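Local coordinates for protein ferritin light chain (Trichoplusia ni, PDB 1Z6O) that stores iron in soluble, non-toxic form as the light chain of a secreted insect ferritin, probably helping to nucleate the ferrihydrite core, at residues Ala38-Ala43 with His106-Thr111; Lys46-Arg51 with Lys134-Arg139; Lys128-Gln133 with Glu173-Leu178; Leu56-Tyr61 with Lys74-Leu79. All coordinates share one frame; numbering follows the deposited sequence.

Interaction 1: residues Ala38-Ala43 with His106-Thr111; sequences ATELQA and HSTMKT
Glu-40 OE1 takes two hydrogen bonds from one residue: Thr-108 N lies 2.7 Å and Thr-108 OG1 3.0 Å from Glu-40 OE1, the N-H...O angle being 163°. The N-H comes in on the syn lone pair, whereas the hydroxyl arrives from above the carboxylate plane, 49° out of it. Thr-108 OG1 is also hydrogen-bonded to Tyr-142 OH on helix 122-148. The other carboxylate oxygen, Glu-40 OE2, accepts from Ser-107 OG at 2.8 Å, again by its syn lone pair. Bent at chi2 (-63°), the glutamate chain reaches from the side of its helix to the loop. Ser-107 OG in turn accepts the N-H of Met-109, closing an ST turn. A water donates to Glu-40 OE1 and, over a longer 3.3 Å, to His-106 O, while accepting from Thr-39 OG1. Beside these hydrogen bonds Ala-43 CB packs on Ser-107 N at 3.7 Å. Were this glutamate an alanine, the Thr-108 N-H and Ser-107 hydroxyl would probably lose their acceptor, and the loop its tie to the helix. Here the first turns of helix 37-61 hold the long connection between helices 70-96 and 122-148, the crossover that runs along the ferritin four-helix bundle.

Interaction 2: residues Lys46-Arg51 with Lys134-Arg139; sequences KLHLER and KELAER
Within the ferritin four-helix bundle, helices 37-61 and 122-148 run antiparallel across this contact, their local axes 11.3 Å apart and bridged by side chains. Leu-136 CD2 lies against Leu-47 CD2 at 3.7 Å and also over one face of the His-48 ring, a CH-pi contact 3.9 Å from the centroid. Leu-47 CD2 lies over one face of the Arg-139 guanidinium, offset toward its rim. His-48 ND1 is hydrogen-bonded to Tyr-44 O. Glu-135, with CG anti to the backbone N (chi1 175°) and extended beyond, reaches across to Arg-51. Arg-51 NH2 and Glu-135 OE1 form a salt bridge of 2.8 Å (N-H...O angle 171°); OE1 lies in the guanidinium plane and receives the N-H on its syn lone pair. A water accepts from Arg-51 NE and donates to Glu-135 OE1, while Arg-51 NH1 pairs with Asp-54. A leucine in place of Arg-51 would probably leave the Glu-135 carboxylate without its charged mate here. Two links to one oxygen, one direct and one through water, probably limit the turning of both groups and favour an ionised Glu-135.

Interaction 3: residues Lys128-Gln133 with Glu173-Leu178; sequences KALDTQ and EKIRTL
Gln-133 reaches from helix 122-148 toward Ile-175, Leu-178 and Lys-174 of helix 157-190. Its CB lies 4.0 Å from Ile-175 CG1. Gln-133 CG, anti to the carbonyl carbon (chi1 -72°), meets Leu-178 CD1 at 3.7 Å. A bend at chi2 (-69°) then carries the amide to Lys-174, where Gln-133 NE2 lies 3.3 Å from Lys-174 CD. The same NE2 donates to a water at 2.7 Å that also accepts from Lys-174 NZ, while OE1 receives a weak bond from a second water. The extended lysine chain ends in a salt bridge to Glu-82, so amide, waters and ammonium form one polar patch beside the hydrocarbon. On the apolar part, Leu-130 CD1 sits 3.6 Å from Ile-175 O and 3.9 Å from Ile-175 CG2, the two side chains crossing at about a right angle. Leu-178 CD1 also approaches Ala-129 CB. Leu-130 and Ile-175 both pack on another copy of this protein as well. With local axes 9.4 Å apart and directions at 158°, the pair is one antiparallel face of the four-helix bundle that defines the ferritin fold.

Interaction 4: residues Leu56-Tyr61 with Lys74-Leu79; sequences LLSAAY and KLFKKL
Phe-76 turns one face of its ring to Ser-58, whose CB stands 3.6 Å from the ring centroid and 16° off the normal, a CH-pi contact. The methylene is displaced toward the rim, and Ser-58 CB is 3.5 Å from Phe-76 CD2. The ring stands there because CG lies anti to the carbonyl carbon (chi1 -80°) and chi2 of 104° turns its face to the neighbouring helix. Leu-75 CD2, from the ring's own helix, covers the opposite face, so the phenyl group is sandwiched. Ser-58 OG, also anti to its carbonyl carbon, is hydrogen-bonded to Tyr-116 OH, which probably fixes the rotation of the hydroxyl; the helix backbone sets CB over the ring. Ala-59 brings the backbones together: Ala-59 N is 3.6 Å from Phe-76 CB, and Ala-59 CB lies 3.8 Å from Phe-76 CB and 3.7 Å from Lys-77 N. The small side chain fits the local axis separation of only 7.6 Å in this antiparallel pair. Lys-77, its chain bent at chi2, sends NZ to a salt bridge with Asp-81, and Leu-56 CD1 only loosely approaches that NZ. Leu-56 and Lys-77 also pack on Met-72 of a neighbouring ferritin heavy chain. With no hydrogen bond between the two segments, the contact rests on close fit and dispersion, the polar ends of Ser-58 and Lys-77 being satisfied by partners elsewhere.

Three of the four contacts use helix 37-61: interaction 1 near its start, interaction 2 about its middle, interaction 4 at its end, with interactions 1 and 4 on opposite sides of the chain's centre. Interaction 2, its centre about 4 Å from the chain's centre, lies nearest to it and touches both interaction 1, through Ser-107 and Arg-139, and interaction 3, with which it shares helix 122-148. Interactions 3 and 4 meet where Ala-129 packs on Phe-76. Chemistry follows place: partly buried interaction 1 is mostly hydrogen bonds, whereas the buried helix pairs range from salt bridge and leucine packing in interaction 2, through apolar and water-linked contacts in interaction 3, to van der Waals and CH-pi contact without a cross-segment hydrogen bond in interaction 4.

Interaction 1: residues Ala38-Ala43 with His106-Thr111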
loop_
_atom_site.group_PDB
_atom_site.type_symbol
_atom_site.label_atom_id
_atom_site.label_comp_id
_atom_site.label_asym_id
_atom_site.label_seq_id
_atom_site.Cartn_x
_atom_site.Cartn_y
_atom_site.Cartn_z
ATOM N N ALA A 38 40.938 -24.074 -34.754
ATOM C CA ALA A 38 40.732 -22.643 -34.967
ATOM C C ALA A 38 40.076 -22.337 -36.307
ATOM O O ALA A 38 39.141 -21.532 -36.380
ATOM C CB ALA A 38 42.063 -21.890 -34.832
ATOM N N THR A 39 40.541 -22.972 -37.378
ATOM C CA THR A 39 39.935 -22.704 -38.675
ATOM C C THR A 39 38.538 -23.315 -38.758
ATOM O O THR A 39 37.650 -22.744 -39.396
ATOM C CB THR A 39 40.817 -23.236 -39.845
ATOM O OG1 THR A 39 41.105 -24.616 -39.630
ATOM C CG2 THR A 39 42.135 -22.461 -39.915
ATOM N N GLU A 40 38.329 -24.466 -38.123
ATOM C CA GLU A 40 36.992 -25.078 -38.154
ATOM C C GLU A 40 35.968 -24.189 -37.433
ATOM O O GLU A 40 34.816 -24.102 -37.852
ATOM C CB GLU A 40 37.003 -26.464 -37.497
ATOM C CG GLU A 40 37.696 -27.523 -38.345
ATOM C CD GLU A 40 36.989 -27.763 -39.673
ATOM O OE1 GLU A 40 37.694 -28.045 -40.667
ATOM O OE2 GLU A 40 35.736 -27.682 -39.727
ATOM N N LEU A 41 36.382 -23.535 -36.350
ATOM C CA LEU A 41 35.453 -22.665 -35.632
ATOM C C LEU A 41 35.060 -21.494 -36.538
ATOM O O LEU A 41 33.900 -21.078 -36.569
ATOM C CB LEU A 41 36.087 -22.158 -34.336
ATOM C CG LEU A 41 35.088 -21.494 -33.375
ATOM C CD1 LEU A 41 34.038 -22.533 -32.930
ATOM C CD2 LEU A 41 35.831 -20.915 -32.163
ATOM N N GLN A 42 36.021 -20.956 -37.288
ATOM C CA GLN A 42 35.709 -19.866 -38.211
ATOM C C GLN A 42 34.734 -20.354 -39.284
ATOM O O GLN A 42 33.784 -19.650 -39.634
ATOM C CB GLN A 42 36.981 -19.351 -38.892
ATOM C CG GLN A 42 37.935 -18.624 -37.949
ATOM C CD GLN A 42 39.220 -18.230 -38.651
ATOM O OE1 GLN A 42 39.186 -17.693 -39.748
ATOM N NE2 GLN A 42 40.352 -18.484 -38.016
ATOM N N ALA A 43 34.972 -21.548 -39.823
ATOM C CA ALA A 43 34.076 -22.090 -40.848
ATOM C C ALA A 43 32.686 -22.389 -40.261
ATOM O O ALA A 43 31.694 -22.418 -40.986
ATOM C CB ALA A 43 34.679 -23.380 -41.469
ATOM N N HIS A 106 37.226 -22.419 -45.166
ATOM C CA HIS A 106 36.452 -23.618 -45.451
ATOM C C HIS A 106 36.705 -24.691 -44.413
ATOM O O HIS A 106 37.747 -24.710 -43.762
ATOM C CB HIS A 106 36.802 -24.146 -46.844
ATOM C CG HIS A 106 36.445 -23.197 -47.946
ATOM N ND1 HIS A 106 35.142 -22.845 -48.228
ATOM C CD2 HIS A 106 37.220 -22.490 -48.801
ATOM C CE1 HIS A 106 35.130 -21.961 -49.209
ATOM N NE2 HIS A 106 36.379 -21.727 -49.574
ATOM N N SER A 107 35.729 -25.574 -44.250
ATOM C CA SER A 107 35.833 -26.675 -43.312
ATOM C C SER A 107 36.533 -27.833 -44.019
ATOM O O SER A 107 36.478 -27.933 -45.240
ATOM C CB SER A 107 34.437 -27.136 -42.891
ATOM O OG SER A 107 34.513 -28.321 -42.116
ATOM N N THR A 108 37.184 -28.704 -43.258
ATOM C CA THR A 108 37.843 -29.861 -43.850
ATOM C C THR A 108 36.848 -31.008 -43.855
ATOM O O THR A 108 37.011 -31.977 -44.590
ATOM C CB THR A 108 39.061 -30.319 -43.034
ATOM O OG1 THR A 108 38.630 -30.711 -41.728
ATOM C CG2 THR A 108 40.080 -29.204 -42.915
ATOM N N MET A 109 35.812 -30.900 -43.032
ATOM C CA MET A 109 34.820 -31.960 -42.965
ATOM C C MET A 109 34.173 -32.135 -44.327
ATOM O O MET A 109 33.537 -31.221 -44.859
ATOM C CB MET A 109 33.755 -31.658 -41.918
ATOM C CG MET A 109 32.925 -32.875 -41.554
ATOM S SD MET A 109 31.605 -32.489 -40.407
ATOM C CE MET A 109 30.791 -31.359 -41.359
ATOM N N LYS A 110 34.357 -33.325 -44.886
ATOM C CA LYS A 110 33.820 -33.669 -46.193
ATOM C C LYS A 110 32.299 -33.691 -46.161
ATOM O O LYS A 110 31.683 -34.643 -45.680
ATOM C CB LYS A 110 34.387 -35.023 -46.623
ATOM C CG LYS A 110 35.911 -35.005 -46.695
ATOM C CD LYS A 110 36.523 -36.386 -46.558
ATOM C CE LYS A 110 38.041 -36.284 -46.448
ATOM N NZ LYS A 110 38.686 -37.598 -46.182
ATOM N N THR A 111 31.705 -32.615 -46.667
ATOM C CA THR A 111 30.258 -32.472 -46.706
ATOM C C THR A 111 29.785 -32.297 -48.143
ATOM O O THR A 111 30.257 -31.412 -48.856
ATOM C CB THR A 111 29.836 -31.276 -45.873
HETATM O O HOH W 1 39.429 -26.005 -41.261
#

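Interaction 2: residues Lys46-Arg51 with Lys134-Arg139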
loop_
_atom_site.group_PDB
_atom_site.type_symbol
_atom_site.label_atom_id
_atom_site.label_comp_id
_atom_site.label_asym_id
_atom_site.label_seq_id
_atom_site.Cartn_x
_atom_site.Cartn_y
_atom_site.Cartn_z
ATOM N N LYS A 46 30.677 -19.316 -40.419
ATOM C CA LYS A 46 30.267 -19.150 -41.809
ATOM C C LYS A 46 29.069 -20.038 -42.152
ATOM O O LYS A 46 28.164 -19.621 -42.883
ATOM C CB LYS A 46 31.452 -19.472 -42.724
ATOM C CG LYS A 46 31.146 -19.415 -44.213
ATOM C CD LYS A 46 32.389 -19.805 -45.009
ATOM C CE LYS A 46 32.048 -20.129 -46.448
ATOM N NZ LYS A 46 33.269 -20.510 -47.203
ATOM N N LEU A 47 29.061 -21.264 -41.636
ATOM C CA LEU A 47 27.936 -22.169 -41.896
ATOM C C LEU A 47 26.658 -21.604 -41.257
ATOM O O LEU A 47 25.588 -21.630 -41.870
ATOM C CB LEU A 47 28.231 -23.570 -41.333
ATOM C CG LEU A 47 27.138 -24.641 -41.500
ATOM C CD1 LEU A 47 26.798 -24.840 -42.983
ATOM C CD2 LEU A 47 27.636 -25.957 -40.886
ATOM N N HIS A 48 26.759 -21.090 -40.031
ATOM C CA HIS A 48 25.574 -20.518 -39.387
ATOM C C HIS A 48 25.091 -19.295 -40.156
ATOM O O HIS A 48 23.894 -19.071 -40.287
ATOM C CB HIS A 48 25.856 -20.104 -37.933
ATOM C CG HIS A 48 25.801 -21.242 -36.958
ATOM N ND1 HIS A 48 26.871 -22.079 -36.725
ATOM C CD2 HIS A 48 24.791 -21.689 -36.169
ATOM C CE1 HIS A 48 26.525 -22.994 -35.832
ATOM N NE2 HIS A 48 25.267 -22.779 -35.480
ATOM N N LEU A 49 26.026 -18.496 -40.655
ATOM C CA LEU A 49 25.656 -17.290 -41.397
ATOM C C LEU A 49 24.865 -17.660 -42.653
ATOM O O LEU A 49 23.807 -17.088 -42.935
ATOM C CB LEU A 49 26.927 -16.514 -41.776
ATOM C CG LEU A 49 26.755 -15.262 -42.644
ATOM C CD1 LEU A 49 25.797 -14.266 -41.961
ATOM C CD2 LEU A 49 28.136 -14.624 -42.861
ATOM N N GLU A 50 25.381 -18.622 -43.409
ATOM C CA GLU A 50 24.713 -19.070 -44.625
ATOM C C GLU A 50 23.349 -19.661 -44.298
ATOM O O GLU A 50 22.357 -19.358 -44.964
ATOM C CB GLU A 50 25.572 -20.122 -45.350
ATOM C CG GLU A 50 26.920 -19.549 -45.793
ATOM C CD GLU A 50 27.918 -20.606 -46.266
ATOM O OE1 GLU A 50 27.798 -21.787 -45.856
ATOM O OE2 GLU A 50 28.842 -20.239 -47.029
ATOM N N ARG A 51 23.286 -20.513 -43.281
ATOM C CA ARG A 51 22.000 -21.105 -42.934
ATOM C C ARG A 51 21.009 -20.066 -42.416
ATOM O O ARG A 51 19.808 -20.213 -42.654
ATOM C CB ARG A 51 22.157 -22.222 -41.891
ATOM C CG ARG A 51 22.845 -23.471 -42.419
ATOM C CD ARG A 51 22.130 -24.053 -43.643
ATOM N NE ARG A 51 22.792 -25.280 -44.083
ATOM C CZ ARG A 51 22.833 -25.704 -45.341
ATOM N NH1 ARG A 51 22.247 -25.001 -46.304
ATOM N NH2 ARG A 51 23.475 -26.829 -45.638
ATOM N N LYS A 134 20.846 -31.379 -38.463
ATOM C CA LYS A 134 21.728 -32.517 -38.182
ATOM C C LYS A 134 23.146 -32.192 -38.665
ATOM O O LYS A 134 24.129 -32.589 -38.039
ATOM C CB LYS A 134 21.245 -33.791 -38.884
ATOM C CG LYS A 134 20.004 -34.422 -38.240
ATOM C CD LYS A 134 19.696 -35.791 -38.879
ATOM C CE LYS A 134 18.433 -36.399 -38.256
ATOM N NZ LYS A 134 18.197 -37.808 -38.714
ATOM N N GLU A 135 23.251 -31.479 -39.785
ATOM C CA GLU A 135 24.571 -31.106 -40.297
ATOM C C GLU A 135 25.248 -30.140 -39.315
ATOM O O GLU A 135 26.439 -30.274 -39.034
ATOM C CB GLU A 135 24.466 -30.463 -41.692
ATOM C CG GLU A 135 25.819 -29.935 -42.205
ATOM C CD GLU A 135 25.740 -29.285 -43.589
ATOM O OE1 GLU A 135 24.857 -28.429 -43.821
ATOM O OE2 GLU A 135 26.582 -29.626 -44.445
ATOM N N LEU A 136 24.504 -29.165 -38.789
ATOM C CA LEU A 136 25.095 -28.243 -37.809
ATOM C C LEU A 136 25.544 -29.020 -36.569
ATOM O O LEU A 136 26.601 -28.742 -35.989
ATOM C CB LEU A 136 24.079 -27.177 -37.378
ATOM C CG LEU A 136 23.762 -26.074 -38.396
ATOM C CD1 LEU A 136 22.530 -25.283 -37.945
ATOM C CD2 LEU A 136 24.970 -25.148 -38.522
ATOM N N ALA A 137 24.734 -29.991 -36.158
ATOM C CA ALA A 137 25.045 -30.786 -34.970
ATOM C C ALA A 137 26.268 -31.672 -35.182
ATOM O O ALA A 137 27.125 -31.771 -34.305
ATOM C CB ALA A 137 23.829 -31.646 -34.574
ATOM N N GLU A 138 26.355 -32.321 -36.340
ATOM C CA GLU A 138 27.497 -33.190 -36.601
ATOM C C GLU A 138 28.771 -32.379 -36.814
ATOM O O GLU A 138 29.873 -32.866 -36.548
ATOM C CB GLU A 138 27.200 -34.116 -37.791
ATOM C CG GLU A 138 26.129 -35.154 -37.404
ATOM C CD GLU A 138 25.761 -36.105 -38.523
ATOM O OE1 GLU A 138 26.134 -35.834 -39.680
ATOM O OE2 GLU A 138 25.084 -37.123 -38.244
ATOM N N ARG A 139 28.630 -31.146 -37.287
ATOM C CA ARG A 139 29.808 -30.297 -37.453
ATOM C C ARG A 139 30.317 -29.963 -36.039
ATOM O O ARG A 139 31.521 -29.922 -35.805
ATOM C CB ARG A 139 29.461 -29.010 -38.211
ATOM C CG ARG A 139 30.674 -28.095 -38.466
ATOM C CD ARG A 139 31.644 -28.702 -39.491
ATOM N NE ARG A 139 31.080 -28.693 -40.842
ATOM C CZ ARG A 139 31.012 -27.618 -41.628
ATOM N NH1 ARG A 139 31.480 -26.436 -41.217
ATOM N NH2 ARG A 139 30.462 -27.726 -42.829
HETATM O O HOH W 2 23.614 -26.944 -42.010
#

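Interaction 3: residues Lys128-Gln133 with Glu173-Leu178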
loop_
_atom_site.group_PDB
_atom_site.type_symbol
_atom_site.label_atom_id
_atom_site.label_comp_id
_atom_site.label_asym_id
_atom_site.label_seq_id
_atom_site.Cartn_x
_atom_site.Cartn_y
_atom_site.Cartn_z
ATOM N N LYS A 128 14.212 -30.777 -45.006
ATOM C CA LYS A 128 15.437 -30.025 -45.250
ATOM C C LYS A 128 15.891 -29.346 -43.960
ATOM O O LYS A 128 17.083 -29.278 -43.684
ATOM C CB LYS A 128 15.216 -28.960 -46.336
ATOM C CG LYS A 128 16.514 -28.348 -46.885
ATOM C CD LYS A 128 17.304 -29.407 -47.668
ATOM C CE LYS A 128 18.336 -28.816 -48.629
ATOM N NZ LYS A 128 19.514 -28.190 -47.957
ATOM N N ALA A 129 14.949 -28.826 -43.175
ATOM C CA ALA A 129 15.324 -28.187 -41.914
ATOM C C ALA A 129 15.978 -29.241 -41.008
ATOM O O ALA A 129 16.996 -28.983 -40.361
ATOM C CB ALA A 129 14.086 -27.591 -41.221
ATOM N N LEU A 130 15.389 -30.434 -40.968
ATOM C CA LEU A 130 15.932 -31.512 -40.144
ATOM C C LEU A 130 17.359 -31.846 -40.604
ATOM O O LEU A 130 18.275 -31.927 -39.779
ATOM C CB LEU A 130 15.041 -32.760 -40.237
ATOM C CG LEU A 130 15.519 -34.023 -39.503
ATOM C CD1 LEU A 130 15.625 -33.752 -37.991
ATOM C CD2 LEU A 130 14.519 -35.169 -39.770
ATOM N N ASP A 131 17.555 -32.033 -41.909
ATOM C CA ASP A 131 18.890 -32.342 -42.437
ATOM C C ASP A 131 19.918 -31.252 -42.130
ATOM O O ASP A 131 21.054 -31.550 -41.759
ATOM C CB ASP A 131 18.872 -32.526 -43.962
ATOM C CG ASP A 131 18.117 -33.775 -44.404
ATOM O OD1 ASP A 131 18.080 -34.770 -43.647
ATOM O OD2 ASP A 131 17.576 -33.763 -45.530
ATOM N N THR A 132 19.542 -29.988 -42.306
ATOM C CA THR A 132 20.501 -28.916 -42.045
ATOM C C THR A 132 20.825 -28.792 -40.557
ATOM O O THR A 132 21.946 -28.428 -40.205
ATOM C CB THR A 132 20.015 -27.543 -42.601
ATOM O OG1 THR A 132 18.757 -27.201 -42.018
ATOM C CG2 THR A 132 19.868 -27.606 -44.114
ATOM N N GLN A 133 19.868 -29.088 -39.678
ATOM C CA GLN A 133 20.160 -29.026 -38.243
ATOM C C GLN A 133 21.070 -30.206 -37.867
ATOM O O GLN A 133 21.978 -30.051 -37.056
ATOM C CB GLN A 133 18.865 -29.027 -37.410
ATOM C CG GLN A 133 18.085 -27.690 -37.519
ATOM C CD GLN A 133 18.810 -26.536 -36.834
ATOM O OE1 GLN A 133 19.022 -25.462 -37.415
ATOM N NE2 GLN A 133 19.187 -26.752 -35.597
ATOM N N GLU A 173 17.524 -31.240 -28.849
ATOM C CA GLU A 173 16.118 -30.845 -28.712
ATOM C C GLU A 173 15.524 -30.413 -30.051
ATOM O O GLU A 173 14.402 -30.800 -30.399
ATOM C CB GLU A 173 15.987 -29.672 -27.730
ATOM C CG GLU A 173 16.382 -29.985 -26.296
ATOM C CD GLU A 173 15.454 -30.995 -25.643
ATOM O OE1 GLU A 173 14.239 -30.966 -25.940
ATOM O OE2 GLU A 173 15.936 -31.809 -24.825
ATOM N N LYS A 174 16.261 -29.592 -30.796
ATOM C CA LYS A 174 15.758 -29.113 -32.087
ATOM C C LYS A 174 15.572 -30.239 -33.086
ATOM O O LYS A 174 14.592 -30.268 -33.829
ATOM C CB LYS A 174 16.714 -28.090 -32.715
ATOM C CG LYS A 174 16.666 -26.694 -32.126
ATOM C CD LYS A 174 17.574 -25.767 -32.938
ATOM C CE LYS A 174 17.533 -24.328 -32.440
ATOM N NZ LYS A 174 18.420 -23.419 -33.245
ATOM N N ILE A 175 16.539 -31.151 -33.129
ATOM C CA ILE A 175 16.473 -32.262 -34.063
ATOM C C ILE A 175 15.314 -33.185 -33.696
ATOM O O ILE A 175 14.581 -33.640 -34.569
ATOM C CB ILE A 175 17.831 -33.006 -34.084
ATOM C CG1 ILE A 175 18.854 -32.131 -34.838
ATOM C CG2 ILE A 175 17.692 -34.389 -34.741
ATOM C CD1 ILE A 175 20.317 -32.541 -34.617
ATOM N N ARG A 176 15.132 -33.447 -32.407
ATOM C CA ARG A 176 14.024 -34.310 -31.995
ATOM C C ARG A 176 12.685 -33.652 -32.356
ATOM O O ARG A 176 11.749 -34.318 -32.804
ATOM C CB ARG A 176 14.087 -34.577 -30.485
ATOM C CG ARG A 176 12.841 -35.301 -29.931
ATOM C CD ARG A 176 12.600 -36.669 -30.613
ATOM N NE ARG A 176 11.407 -37.308 -30.039
ATOM C CZ ARG A 176 10.158 -37.012 -30.385
ATOM N NH1 ARG A 176 9.920 -36.098 -31.327
ATOM N NH2 ARG A 176 9.139 -37.588 -29.748
ATOM N N THR A 177 12.591 -32.343 -32.155
ATOM C CA THR A 177 11.355 -31.621 -32.479
ATOM C C THR A 177 11.038 -31.702 -33.977
ATOM O O THR A 177 9.909 -32.026 -34.367
ATOM C CB THR A 177 11.463 -30.138 -32.061
ATOM O OG1 THR A 177 11.596 -30.072 -30.638
ATOM C CG2 THR A 177 10.212 -29.348 -32.485
ATOM N N LEU A 178 12.034 -31.418 -34.812
ATOM C CA LEU A 178 11.841 -31.470 -36.259
ATOM C C LEU A 178 11.555 -32.890 -36.742
ATOM O O LEU A 178 10.737 -33.087 -37.644
ATOM C CB LEU A 178 13.074 -30.899 -36.979
ATOM C CG LEU A 178 13.239 -29.382 -36.812
ATOM C CD1 LEU A 178 14.614 -28.934 -37.329
ATOM C CD2 LEU A 178 12.127 -28.670 -37.595
HETATM O O HOH W 3 19.212 -22.298 -36.278
HETATM O O HOH W 4 20.586 -24.782 -34.336
#

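Interaction 4: residues Leu56-Tyr61 with Lys74-Leu79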
loop_
_atom_site.group_PDB
_atom_site.type_symbol
_atom_site.label_atom_id
_atom_site.label_comp_id
_atom_site.label_asym_id
_atom_site.label_seq_id
_atom_site.Cartn_x
_atom_site.Cartn_y
_atom_site.Cartn_z
ATOM N N LEU A 56 15.836 -17.740 -43.524
ATOM C CA LEU A 56 15.084 -16.506 -43.722
ATOM C C LEU A 56 14.275 -16.594 -45.021
ATOM O O LEU A 56 13.121 -16.164 -45.071
ATOM C CB LEU A 56 16.042 -15.304 -43.766
ATOM C CG LEU A 56 15.334 -13.955 -43.956
ATOM C CD1 LEU A 56 14.435 -13.703 -42.753
ATOM C CD2 LEU A 56 16.355 -12.831 -44.077
ATOM N N LEU A 57 14.870 -17.154 -46.073
ATOM C CA LEU A 57 14.159 -17.290 -47.346
ATOM C C LEU A 57 13.002 -18.284 -47.216
ATOM O O LEU A 57 11.956 -18.095 -47.831
ATOM C CB LEU A 57 15.119 -17.719 -48.467
ATOM C CG LEU A 57 16.187 -16.658 -48.812
ATOM C CD1 LEU A 57 17.148 -17.226 -49.854
ATOM C CD2 LEU A 57 15.523 -15.385 -49.335
ATOM N N SER A 58 13.181 -19.350 -46.437
ATOM C CA SER A 58 12.076 -20.291 -46.225
ATOM C C SER A 58 10.961 -19.584 -45.452
ATOM O O SER A 58 9.781 -19.781 -45.744
ATOM C CB SER A 58 12.531 -21.522 -45.425
ATOM O OG SER A 58 13.329 -22.374 -46.227
ATOM N N ALA A 59 11.322 -18.770 -44.459
ATOM C CA ALA A 59 10.305 -18.048 -43.692
ATOM C C ALA A 59 9.509 -17.137 -44.633
ATOM O O ALA A 59 8.285 -17.018 -44.514
ATOM C CB ALA A 59 10.954 -17.214 -42.584
ATOM N N ALA A 60 10.208 -16.493 -45.565
ATOM C CA ALA A 60 9.554 -15.604 -46.530
ATOM C C ALA A 60 8.624 -16.410 -47.435
ATOM O O ALA A 60 7.468 -16.041 -47.638
ATOM C CB ALA A 60 10.615 -14.871 -47.391
ATOM N N TYR A 61 9.121 -17.520 -47.973
ATOM C CA TYR A 61 8.298 -18.337 -48.856
ATOM C C TYR A 61 6.983 -18.767 -48.194
ATOM O O TYR A 61 5.924 -18.708 -48.818
ATOM C CB TYR A 61 9.057 -19.583 -49.312
ATOM C CG TYR A 61 8.254 -20.435 -50.268
ATOM C CD1 TYR A 61 8.011 -20.007 -51.574
ATOM C CD2 TYR A 61 7.709 -21.657 -49.860
ATOM C CE1 TYR A 61 7.245 -20.772 -52.455
ATOM C CE2 TYR A 61 6.939 -22.432 -50.736
ATOM C CZ TYR A 61 6.716 -21.979 -52.029
ATOM O OH TYR A 61 5.968 -22.728 -52.898
ATOM N N LYS A 74 6.938 -18.912 -38.951
ATOM C CA LYS A 74 7.465 -18.595 -37.624
ATOM C C LYS A 74 8.579 -19.579 -37.231
ATOM O O LYS A 74 9.574 -19.195 -36.603
ATOM C CB LYS A 74 6.332 -18.670 -36.597
ATOM C CG LYS A 74 6.719 -18.262 -35.190
ATOM C CD LYS A 74 5.510 -18.371 -34.256
ATOM C CE LYS A 74 5.839 -17.859 -32.863
ATOM N NZ LYS A 74 4.695 -18.041 -31.926
ATOM N N LEU A 75 8.402 -20.848 -37.590
ATOM C CA LEU A 75 9.401 -21.873 -37.286
ATOM C C LEU A 75 10.726 -21.507 -37.965
ATOM O O LEU A 75 11.791 -21.527 -37.336
ATOM C CB LEU A 75 8.914 -23.249 -37.782
ATOM C CG LEU A 75 9.822 -24.472 -37.553
ATOM C CD1 LEU A 75 9.007 -25.763 -37.666
ATOM C CD2 LEU A 75 10.940 -24.489 -38.585
ATOM N N PHE A 76 10.663 -21.164 -39.248
ATOM C CA PHE A 76 11.882 -20.810 -39.970
ATOM C C PHE A 76 12.478 -19.481 -39.547
ATOM O O PHE A 76 13.693 -19.313 -39.556
ATOM C CB PHE A 76 11.636 -20.819 -41.477
ATOM C CG PHE A 76 11.658 -22.196 -42.061
ATOM C CD1 PHE A 76 10.476 -22.839 -42.422
ATOM C CD2 PHE A 76 12.870 -22.874 -42.206
ATOM C CE1 PHE A 76 10.499 -24.151 -42.921
ATOM C CE2 PHE A 76 12.909 -24.180 -42.704
ATOM C CZ PHE A 76 11.717 -24.819 -43.061
ATOM N N LYS A 77 11.628 -18.536 -39.169
ATOM C CA LYS A 77 12.124 -17.240 -38.729
ATOM C C LYS A 77 12.921 -17.425 -37.432
ATOM O O LYS A 77 13.964 -16.793 -37.218
ATOM C CB LYS A 77 10.940 -16.292 -38.520
ATOM C CG LYS A 77 11.299 -14.952 -37.905
ATOM C CD LYS A 77 12.278 -14.182 -38.756
ATOM C CE LYS A 77 12.480 -12.789 -38.163
ATOM N NZ LYS A 77 13.666 -12.132 -38.740
ATOM N N LYS A 78 12.436 -18.301 -36.561
ATOM C CA LYS A 78 13.139 -18.564 -35.308
ATOM C C LYS A 78 14.491 -19.240 -35.593
ATOM O O LYS A 78 15.505 -18.888 -34.986
ATOM C CB LYS A 78 12.284 -19.447 -34.399
ATOM C CG LYS A 78 12.958 -19.783 -33.078
ATOM C CD LYS A 78 12.007 -20.508 -32.136
ATOM C CE LYS A 78 12.686 -20.823 -30.809
ATOM N NZ LYS A 78 11.773 -21.534 -29.870
ATOM N N LEU A 79 14.508 -20.214 -36.498
ATOM C CA LEU A 79 15.766 -20.874 -36.870
ATOM C C LEU A 79 16.743 -19.849 -37.461
ATOM O O LEU A 79 17.950 -19.906 -37.207
ATOM C CB LEU A 79 15.520 -21.975 -37.909
ATOM C CG LEU A 79 14.796 -23.237 -37.419
ATOM C CD1 LEU A 79 14.661 -24.220 -38.582
ATOM C CD2 LEU A 79 15.579 -23.876 -36.268
#